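Local atomic coordinates of transcriptional regulator (PDB entry 5V8C), a protein that probably transfers glycan from a lipid carrier to a cell wall-anchored surface protein, acting as a phosphotransferase of the LytR-Cps2A-Psr family. Residues H168-I171 / R176-T179; A87-Y90 / N96-N99; F120-D125 / A222-L227; E136-R139 / G144-L147. All coordinates share one frame; numbering follows the deposited sequence.

Contact 1: residues H168-I171 / R176-T179; sequences HPEI and RWVT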
# COMPACT_ATOMS: atom_id res chain seq x y z
N HIS A 168 2.93 -6.99 16.86
CA HIS A 168 3.04 -6.63 18.27
C HIS A 168 4.41 -5.98 18.54
O HIS A 168 5.37 -6.66 18.89
CB HIS A 168 2.79 -7.85 19.17
CG HIS A 168 1.50 -8.56 18.87
ND1 HIS A 168 1.49 -9.78 18.21
CD2 HIS A 168 0.23 -8.18 19.12
CE1 HIS A 168 0.21 -10.10 18.09
NE2 HIS A 168 -0.59 -9.17 18.62
N PRO A 169 4.52 -4.65 18.30
CA PRO A 169 5.81 -3.99 18.53
C PRO A 169 6.13 -3.73 20.00
O PRO A 169 5.37 -3.04 20.69
CB PRO A 169 5.69 -2.69 17.72
CG PRO A 169 4.24 -2.43 17.62
CD PRO A 169 3.48 -3.70 17.86
N GLU A 170 7.24 -4.30 20.48
CA GLU A 170 7.71 -4.08 21.85
C GLU A 170 8.53 -2.81 21.87
O GLU A 170 9.30 -2.55 20.93
CB GLU A 170 8.55 -5.25 22.35
CG GLU A 170 7.77 -6.45 22.85
CD GLU A 170 8.62 -7.70 22.96
OE1 GLU A 170 9.53 -7.73 23.81
OE2 GLU A 170 8.40 -8.63 22.16
N ILE A 171 8.37 -2.02 22.92
CA ILE A 171 9.08 -0.76 23.04
C ILE A 171 9.70 -0.61 24.44
O ILE A 171 9.34 -1.35 25.35
CB ILE A 171 8.16 0.42 22.60
CG1 ILE A 171 8.96 1.50 21.89
CG2 ILE A 171 7.28 0.98 23.72
CD1 ILE A 171 8.76 1.50 20.47
N ARG A 176 12.09 -1.40 30.37
CA ARG A 176 11.50 -2.71 30.08
C ARG A 176 10.89 -2.78 28.70
O ARG A 176 10.27 -1.82 28.24
CB ARG A 176 10.43 -3.08 31.14
CG ARG A 176 10.99 -3.59 32.46
CD ARG A 176 9.88 -4.00 33.41
NE ARG A 176 9.96 -3.31 34.69
CZ ARG A 176 9.31 -2.18 34.98
NH1 ARG A 176 8.51 -1.62 34.08
NH2 ARG A 176 9.45 -1.61 36.16
N TRP A 177 10.99 -3.94 28.07
CA TRP A 177 10.35 -4.18 26.78
C TRP A 177 8.86 -4.39 27.01
O TRP A 177 8.45 -5.34 27.70
CB TRP A 177 11.01 -5.35 26.04
CG TRP A 177 12.39 -5.02 25.56
CD1 TRP A 177 13.58 -5.52 26.03
CD2 TRP A 177 12.73 -4.08 24.52
NE1 TRP A 177 14.63 -4.97 25.33
CE2 TRP A 177 14.14 -4.11 24.38
CE3 TRP A 177 11.98 -3.22 23.70
CZ2 TRP A 177 14.81 -3.32 23.45
CZ3 TRP A 177 12.65 -2.43 22.78
CH2 TRP A 177 14.04 -2.49 22.65
N VAL A 178 8.05 -3.45 26.51
CA VAL A 178 6.63 -3.41 26.76
C VAL A 178 5.80 -3.38 25.46
O VAL A 178 6.13 -2.67 24.51
CB VAL A 178 6.33 -2.22 27.72
CG1 VAL A 178 5.36 -1.21 27.12
CG2 VAL A 178 5.86 -2.72 29.08
N THR A 179 4.74 -4.19 25.43
CA THR A 179 3.79 -4.24 24.33
C THR A 179 2.70 -3.19 24.57
O THR A 179 2.43 -2.80 25.71
CB THR A 179 3.18 -5.64 24.17
OG1 THR A 179 2.82 -6.16 25.46
CG2 THR A 179 4.10 -6.61 23.44

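Contact 2: residues A87-Y90 / N96-N99; sequences ATTY and NTVN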
# COMPACT_ATOMS: atom_id res chain seq x y z
N ALA A 87 -7.95 -6.58 5.01
CA ALA A 87 -6.92 -7.62 5.00
C ALA A 87 -7.49 -9.01 4.69
O ALA A 87 -6.83 -9.82 4.05
CB ALA A 87 -6.20 -7.63 6.35
N THR A 88 -8.72 -9.25 5.15
CA THR A 88 -9.41 -10.52 5.03
C THR A 88 -10.00 -10.73 3.63
O THR A 88 -10.07 -11.87 3.17
CB THR A 88 -10.40 -10.65 6.19
OG1 THR A 88 -9.75 -11.41 7.21
CG2 THR A 88 -11.73 -11.29 5.81
N THR A 89 -10.35 -9.64 2.92
CA THR A 89 -10.89 -9.72 1.55
C THR A 89 -9.94 -10.42 0.56
O THR A 89 -10.40 -10.93 -0.46
CB THR A 89 -11.32 -8.35 1.03
OG1 THR A 89 -10.16 -7.54 0.86
CG2 THR A 89 -12.33 -7.65 1.94
N TYR A 90 -8.62 -10.46 0.85
CA TYR A 90 -7.64 -11.08 -0.05
C TYR A 90 -7.68 -12.61 -0.07
O TYR A 90 -7.30 -13.21 -1.08
CB TYR A 90 -6.21 -10.56 0.23
CG TYR A 90 -5.28 -10.85 -0.93
CD1 TYR A 90 -5.47 -10.25 -2.17
CD2 TYR A 90 -4.30 -11.83 -0.83
CE1 TYR A 90 -4.69 -10.59 -3.27
CE2 TYR A 90 -3.50 -12.16 -1.92
CZ TYR A 90 -3.70 -11.54 -3.13
OH TYR A 90 -2.91 -11.86 -4.21
N ASN A 96 -11.78 -10.71 -5.05
CA ASN A 96 -12.63 -10.36 -3.92
C ASN A 96 -12.27 -9.00 -3.34
O ASN A 96 -13.18 -8.23 -3.01
CB ASN A 96 -12.60 -11.43 -2.84
CG ASN A 96 -13.72 -11.29 -1.86
OD1 ASN A 96 -14.89 -11.08 -2.23
ND2 ASN A 96 -13.39 -11.32 -0.58
N THR A 97 -10.97 -8.70 -3.22
CA THR A 97 -10.47 -7.39 -2.76
C THR A 97 -10.88 -6.28 -3.75
O THR A 97 -11.37 -5.24 -3.31
CB THR A 97 -8.95 -7.42 -2.56
OG1 THR A 97 -8.61 -8.54 -1.75
CG2 THR A 97 -8.41 -6.15 -1.94
N VAL A 98 -10.69 -6.52 -5.06
CA VAL A 98 -11.07 -5.59 -6.13
C VAL A 98 -12.60 -5.32 -6.04
O VAL A 98 -13.02 -4.16 -6.07
CB VAL A 98 -10.62 -6.13 -7.52
CG1 VAL A 98 -11.41 -5.50 -8.66
CG2 VAL A 98 -9.13 -5.92 -7.74
N ASN A 99 -13.40 -6.38 -5.86
CA ASN A 99 -14.85 -6.27 -5.74
C ASN A 99 -15.28 -5.58 -4.44
O ASN A 99 -16.14 -4.70 -4.49
CB ASN A 99 -15.50 -7.64 -5.89
CG ASN A 99 -15.42 -8.20 -7.30
OD1 ASN A 99 -15.01 -7.54 -8.25
ND2 ASN A 99 -15.82 -9.45 -7.45

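Contact 3: residues F120-D125 / A222-L227; sequences FATIID and AGNITL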
# COMPACT_ATOMS: atom_id res chain seq x y z
N PHE A 120 8.72 -8.06 -2.26
CA PHE A 120 8.95 -6.77 -1.60
C PHE A 120 10.39 -6.61 -1.14
O PHE A 120 11.02 -5.60 -1.45
CB PHE A 120 7.98 -6.59 -0.41
CG PHE A 120 8.00 -5.23 0.23
CD1 PHE A 120 7.68 -4.09 -0.50
CD2 PHE A 120 8.31 -5.08 1.58
CE1 PHE A 120 7.67 -2.83 0.10
CE2 PHE A 120 8.28 -3.82 2.18
CZ PHE A 120 7.94 -2.71 1.44
N ALA A 121 10.94 -7.62 -0.43
CA ALA A 121 12.33 -7.57 0.05
C ALA A 121 13.37 -7.50 -1.09
O ALA A 121 14.37 -6.79 -0.95
CB ALA A 121 12.61 -8.76 0.96
N THR A 122 13.11 -8.21 -2.22
CA THR A 122 13.97 -8.20 -3.42
C THR A 122 13.98 -6.80 -4.05
O THR A 122 15.05 -6.25 -4.33
CB THR A 122 13.52 -9.29 -4.41
OG1 THR A 122 13.68 -10.58 -3.82
CG2 THR A 122 14.28 -9.25 -5.72
N ILE A 123 12.78 -6.21 -4.22
CA ILE A 123 12.57 -4.88 -4.79
C ILE A 123 13.30 -3.82 -3.96
O ILE A 123 14.00 -2.97 -4.51
CB ILE A 123 11.06 -4.57 -4.93
CG1 ILE A 123 10.42 -5.39 -6.08
CG2 ILE A 123 10.80 -3.07 -5.10
CD1 ILE A 123 8.87 -5.28 -6.16
N ILE A 124 13.18 -3.89 -2.63
CA ILE A 124 13.80 -2.92 -1.74
C ILE A 124 15.31 -3.05 -1.75
O ILE A 124 16.00 -2.04 -1.75
CB ILE A 124 13.17 -2.99 -0.33
CG1 ILE A 124 11.74 -2.44 -0.38
CG2 ILE A 124 14.03 -2.26 0.74
CD1 ILE A 124 11.17 -2.10 0.91
N ASP A 125 15.81 -4.29 -1.82
CA ASP A 125 17.25 -4.51 -1.88
C ASP A 125 17.84 -4.14 -3.24
O ASP A 125 19.00 -3.76 -3.32
CB ASP A 125 17.63 -5.92 -1.43
CG ASP A 125 17.74 -6.04 0.09
OD1 ASP A 125 17.89 -4.98 0.76
OD2 ASP A 125 17.67 -7.17 0.60
N ALA A 222 9.88 -6.01 -12.79
CA ALA A 222 8.95 -6.77 -13.61
C ALA A 222 8.88 -8.24 -13.20
O ALA A 222 7.80 -8.82 -13.20
CB ALA A 222 9.33 -6.65 -15.09
N GLY A 223 10.01 -8.81 -12.81
CA GLY A 223 10.09 -10.20 -12.40
C GLY A 223 9.69 -10.46 -10.96
O GLY A 223 9.62 -11.62 -10.55
N ASN A 224 9.46 -9.41 -10.16
CA ASN A 224 9.09 -9.54 -8.75
C ASN A 224 7.78 -8.82 -8.47
O ASN A 224 7.67 -8.11 -7.47
CB ASN A 224 10.21 -9.03 -7.84
CG ASN A 224 11.38 -9.97 -7.77
OD1 ASN A 224 11.51 -10.79 -6.84
ND2 ASN A 224 12.25 -9.89 -8.76
N ILE A 225 6.80 -9.02 -9.36
CA ILE A 225 5.49 -8.36 -9.37
C ILE A 225 4.47 -9.26 -10.04
O ILE A 225 4.79 -9.98 -10.99
CB ILE A 225 5.64 -7.00 -10.13
CG1 ILE A 225 6.07 -5.84 -9.19
CG2 ILE A 225 4.42 -6.60 -11.00
CD1 ILE A 225 5.44 -5.79 -7.92
N THR A 226 3.22 -9.17 -9.58
CA THR A 226 2.09 -9.83 -10.20
C THR A 226 1.17 -8.73 -10.72
O THR A 226 0.91 -7.75 -10.01
CB THR A 226 1.44 -10.82 -9.23
OG1 THR A 226 2.44 -11.72 -8.75
CG2 THR A 226 0.31 -11.61 -9.86
N LEU A 227 0.75 -8.84 -11.99
CA LEU A 227 -0.11 -7.88 -12.68
C LEU A 227 -1.37 -8.58 -13.17
O LEU A 227 -1.30 -9.75 -13.56
CB LEU A 227 0.60 -7.32 -13.93
CG LEU A 227 1.74 -6.34 -13.74
CD1 LEU A 227 2.31 -5.93 -15.09
CD2 LEU A 227 1.30 -5.11 -12.93

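Contact 4: residues E136-R139 / G144-L147; sequences EPVR and GLNL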
# COMPACT_ATOMS: atom_id res chain seq x y z
N GLU A 136 12.58 5.59 18.11
CA GLU A 136 13.02 4.95 19.35
C GLU A 136 13.40 3.51 19.06
O GLU A 136 12.83 2.95 18.14
CB GLU A 136 11.82 4.91 20.31
CG GLU A 136 12.08 5.50 21.68
CD GLU A 136 10.87 5.39 22.58
OE1 GLU A 136 9.95 4.59 22.26
OE2 GLU A 136 10.83 6.10 23.61
N PRO A 137 14.22 2.83 19.90
CA PRO A 137 14.47 1.40 19.65
C PRO A 137 13.18 0.59 19.66
O PRO A 137 12.32 0.81 20.52
CB PRO A 137 15.40 1.00 20.80
CG PRO A 137 16.02 2.28 21.25
CD PRO A 137 14.97 3.31 21.08
N VAL A 138 12.98 -0.25 18.64
CA VAL A 138 11.80 -1.10 18.47
C VAL A 138 12.25 -2.52 18.29
O VAL A 138 13.25 -2.77 17.64
CB VAL A 138 10.92 -0.72 17.25
CG1 VAL A 138 9.45 -0.56 17.63
CG2 VAL A 138 11.45 0.48 16.46
N ARG A 139 11.41 -3.47 18.70
CA ARG A 139 11.65 -4.89 18.44
C ARG A 139 10.33 -5.61 18.24
O ARG A 139 9.26 -5.10 18.62
CB ARG A 139 12.51 -5.56 19.53
CG ARG A 139 11.91 -5.48 20.92
CD ARG A 139 12.14 -6.73 21.73
NE ARG A 139 13.52 -6.83 22.19
CZ ARG A 139 13.90 -7.46 23.29
NH1 ARG A 139 13.00 -8.03 24.08
NH2 ARG A 139 15.19 -7.51 23.63
N GLY A 144 10.64 -10.37 13.54
CA GLY A 144 12.10 -10.39 13.64
C GLY A 144 12.71 -9.00 13.53
O GLY A 144 13.85 -8.87 13.09
N LEU A 145 11.95 -7.96 13.92
CA LEU A 145 12.40 -6.57 13.89
C LEU A 145 13.22 -6.24 15.14
O LEU A 145 12.80 -6.55 16.25
CB LEU A 145 11.18 -5.63 13.77
CG LEU A 145 11.41 -4.12 13.92
CD1 LEU A 145 11.78 -3.48 12.59
CD2 LEU A 145 10.19 -3.44 14.50
N ASN A 146 14.40 -5.65 14.94
CA ASN A 146 15.22 -5.20 16.05
C ASN A 146 16.02 -3.97 15.65
O ASN A 146 17.05 -4.08 15.00
CB ASN A 146 16.12 -6.31 16.64
CG ASN A 146 16.92 -5.89 17.86
OD1 ASN A 146 16.57 -4.95 18.60
ND2 ASN A 146 18.04 -6.55 18.10
N LEU A 147 15.51 -2.79 16.02
CA LEU A 147 16.18 -1.52 15.73
C LEU A 147 16.71 -0.99 17.05
O LEU A 147 15.93 -0.59 17.91
CB LEU A 147 15.24 -0.53 15.02
CG LEU A 147 14.68 -1.01 13.66
CD1 LEU A 147 13.67 -0.02 13.09
CD2 LEU A 147 15.79 -1.27 12.66

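Contact 1: residues H168-I171 / R176-T179
Ile-171 and Val-178 form an antiparallel hydrogen-bonded pair in the hairpin of strands 170-173 and 176-178, and the close part of the contact lies around them. Ile-171 N donates to Val-178 O at 2.8 Å, with the donor tilted out of the carbonyl plane. The return bond, from Val-178 N to Ile-171 O at 2.7 Å, lies in the carbonyl plane and is nearly straight (164° at the hydrogen). Trp-177 brings the CE3 and CZ3 side of its indole obliquely against the backbone of Glu-170 and Ile-171: CG stands beside the backbone N (chi1 -70°), which puts CE3 3.5 Å from Ile-171 C, while Ile-171 N meets the ring at its edge, in plane. The Glu-170 side chain crosses that of Trp-177 almost perpendicularly, carboxylate and ring planes 84° apart, with OE1 3.6 Å from Trp-177 CB; its CG runs beside Thr-179 CG2 at 3.7 Å. The indole also takes a cation-pi contact from Arg-139. Cutting Trp-177 back to an alanine is likely to uncover the backbone at Ile-171 and leave Arg-139 without this partner. The solvent side is looser: Ile-171 CG2 stands 4.5 Å from Val-178 CG1, and the exposed Arg-176 leads its guanidinium away to a salt bridge with Asp-174. The chemistry implies a hairpin joined through its main chain, with the indole shielding part of it and charged groups at the outer margin.

Contact 2: residues A87-Y90 / N96-N99
The Tyr-90 ring meets Thr-97 at an edge: OG1 of Thr-97 lies near the ring plane, 3.6 Å from Tyr-90 CD1. The second flat group, the amide of Asn-96, donates through ND2 to Thr-89 O at 3.0 Å. This donor lies in the carbonyl plane on a lone pair of the acceptor, whereas the acceptor is tilted 16° out of the amide plane. Asn-96 CG is anti to the backbone N (chi1 -165°), a setting that swings the amide from the helix onto the preceding loop. Beside it, Thr-97 OG1 donates to Thr-89 OG1 at 3.2 Å, the two side chains crossing at about a right angle. Thr-89 OG1 is in turn hydrogen-bonded to Leu-86 O, so the two hydroxyls continue into the loop backbone. A leucine at Asn-96 would probably leave the carbonyl of Thr-89 without its amide donor and the loop less firmly fixed to the helix. Tyr-90 and Thr-97 also both touch Leu-26 of the central strand 23-28. The arrangement is that of a loop with helical backbone angles, residues 87-90, folded back on the first turns of the following helix 94-105 at the flank of the central sheet.

Contact 3: residues F120-D125 / A222-L227
Helix 117-126 meets the turn between helix 211-223 and strand 226-228 here, where Thr-122 and Ile-123 pack on Asn-224 and Ile-225 without a hydrogen bond between the segments. Thr-122 places CG2 against the Asn-224 amide, 3.4 Å from OD1 and 3.6 Å from CG, and the two side chains cross at about a right angle. The polar ends turn elsewhere: Thr-122 OG1 bonds back to Ala-118 O in its own helix, and Asn-224 ND2 to Thr-220 O, which fixes the amide against the end of helix 211-223. Ile-123 slides past Asn-224 in the opposite direction, CG1 4.0 Å from CB. With CG1 beside the backbone N (chi1 -72°) and the chain extended beyond it, CD1 arrives 3.3 Å from Asn-224 O and 3.9 Å from Ile-225 CD1. Both isoleucines also touch Ile-115 of strand 111-115, which makes this a small apolar cluster over the sheet. A bound polyether, probably from the crystallisation liquor, comes within about 4 Å of the Ile-123 side chain and may mark a pocket. Helix laid on sheet in this way is the layered alpha/beta core of the LytR-Cps2A-Psr fold, which in relatives holds a polyprenyl lipid in a hydrophobic pocket.

Contact 4: residues E136-R139 / G144-L147
Backbone hydrogen bonds join Val-138 and Leu-147 as an antiparallel hydrogen-bonded pair. Leu-147 N donates to Val-138 O at 2.8 Å, nearly along the C=O axis and almost straight (169° at the hydrogen). The partner bond, Val-138 N to Leu-147 O at 3.1 Å, is more bent (136°), although its donor lies on a lone pair in the carbonyl plane. Weaker CA-H...O contacts extend the pairing: Asn-146 CA stands 3.5 Å from Val-138 O, and Arg-139 CA also points its hydrogen at Leu-145 O. Arg-139 and Asn-146 are the neighbouring non-hydrogen-bonded pair, their CA atoms 4.3 Å apart. Apolar packing occupies the face of Val-138 and Leu-147, whose side chains run side by side with Val-138 CG2 4.1 Å from Leu-147 CD1. Leu-145 adds to this packing: its CG is anti to the backbone N (chi1 171°), and CD2 reaches 3.9 Å from Val-138 CB. Among charged groups, Glu-136 forms a salt bridge with Arg-173 and touches Ile-171, while Arg-139 leads away to Trp-177 (cation-pi) and, in a long weak ion pair, to Glu-170. The chemistry implies a two-sided hairpin, apolar where Val-138 and Leu-147 lie and Leu-145 meets helix 157-165, polar on the face of Arg-139 and Asn-146.

Contacts 1 and 4 are two hairpins of one four-stranded antiparallel sheet, their centres about 9 Å apart, and they meet where strands 138-140 and 170-173 run side by side. Ile-171 CD1 packs 3.6 Å from Val-138 CG1, and Arg-139 bridges the two hairpins. Both lie within the chain closed by contact 3, whose centre is about 31 Å from the centre of contact 1 and about 24 Å from that of contact 4. Contacts 2 and 3 both adjoin the seven-stranded mixed sheet, contact 2 against strand 23-28 and contact 3 running into strand 226-228; their nearest atoms are about 7 Å apart. The cobalt ion, held by Ala-1, His-2 and His-219, lies about 8 Å from the Asn-224 side chain in contact 3.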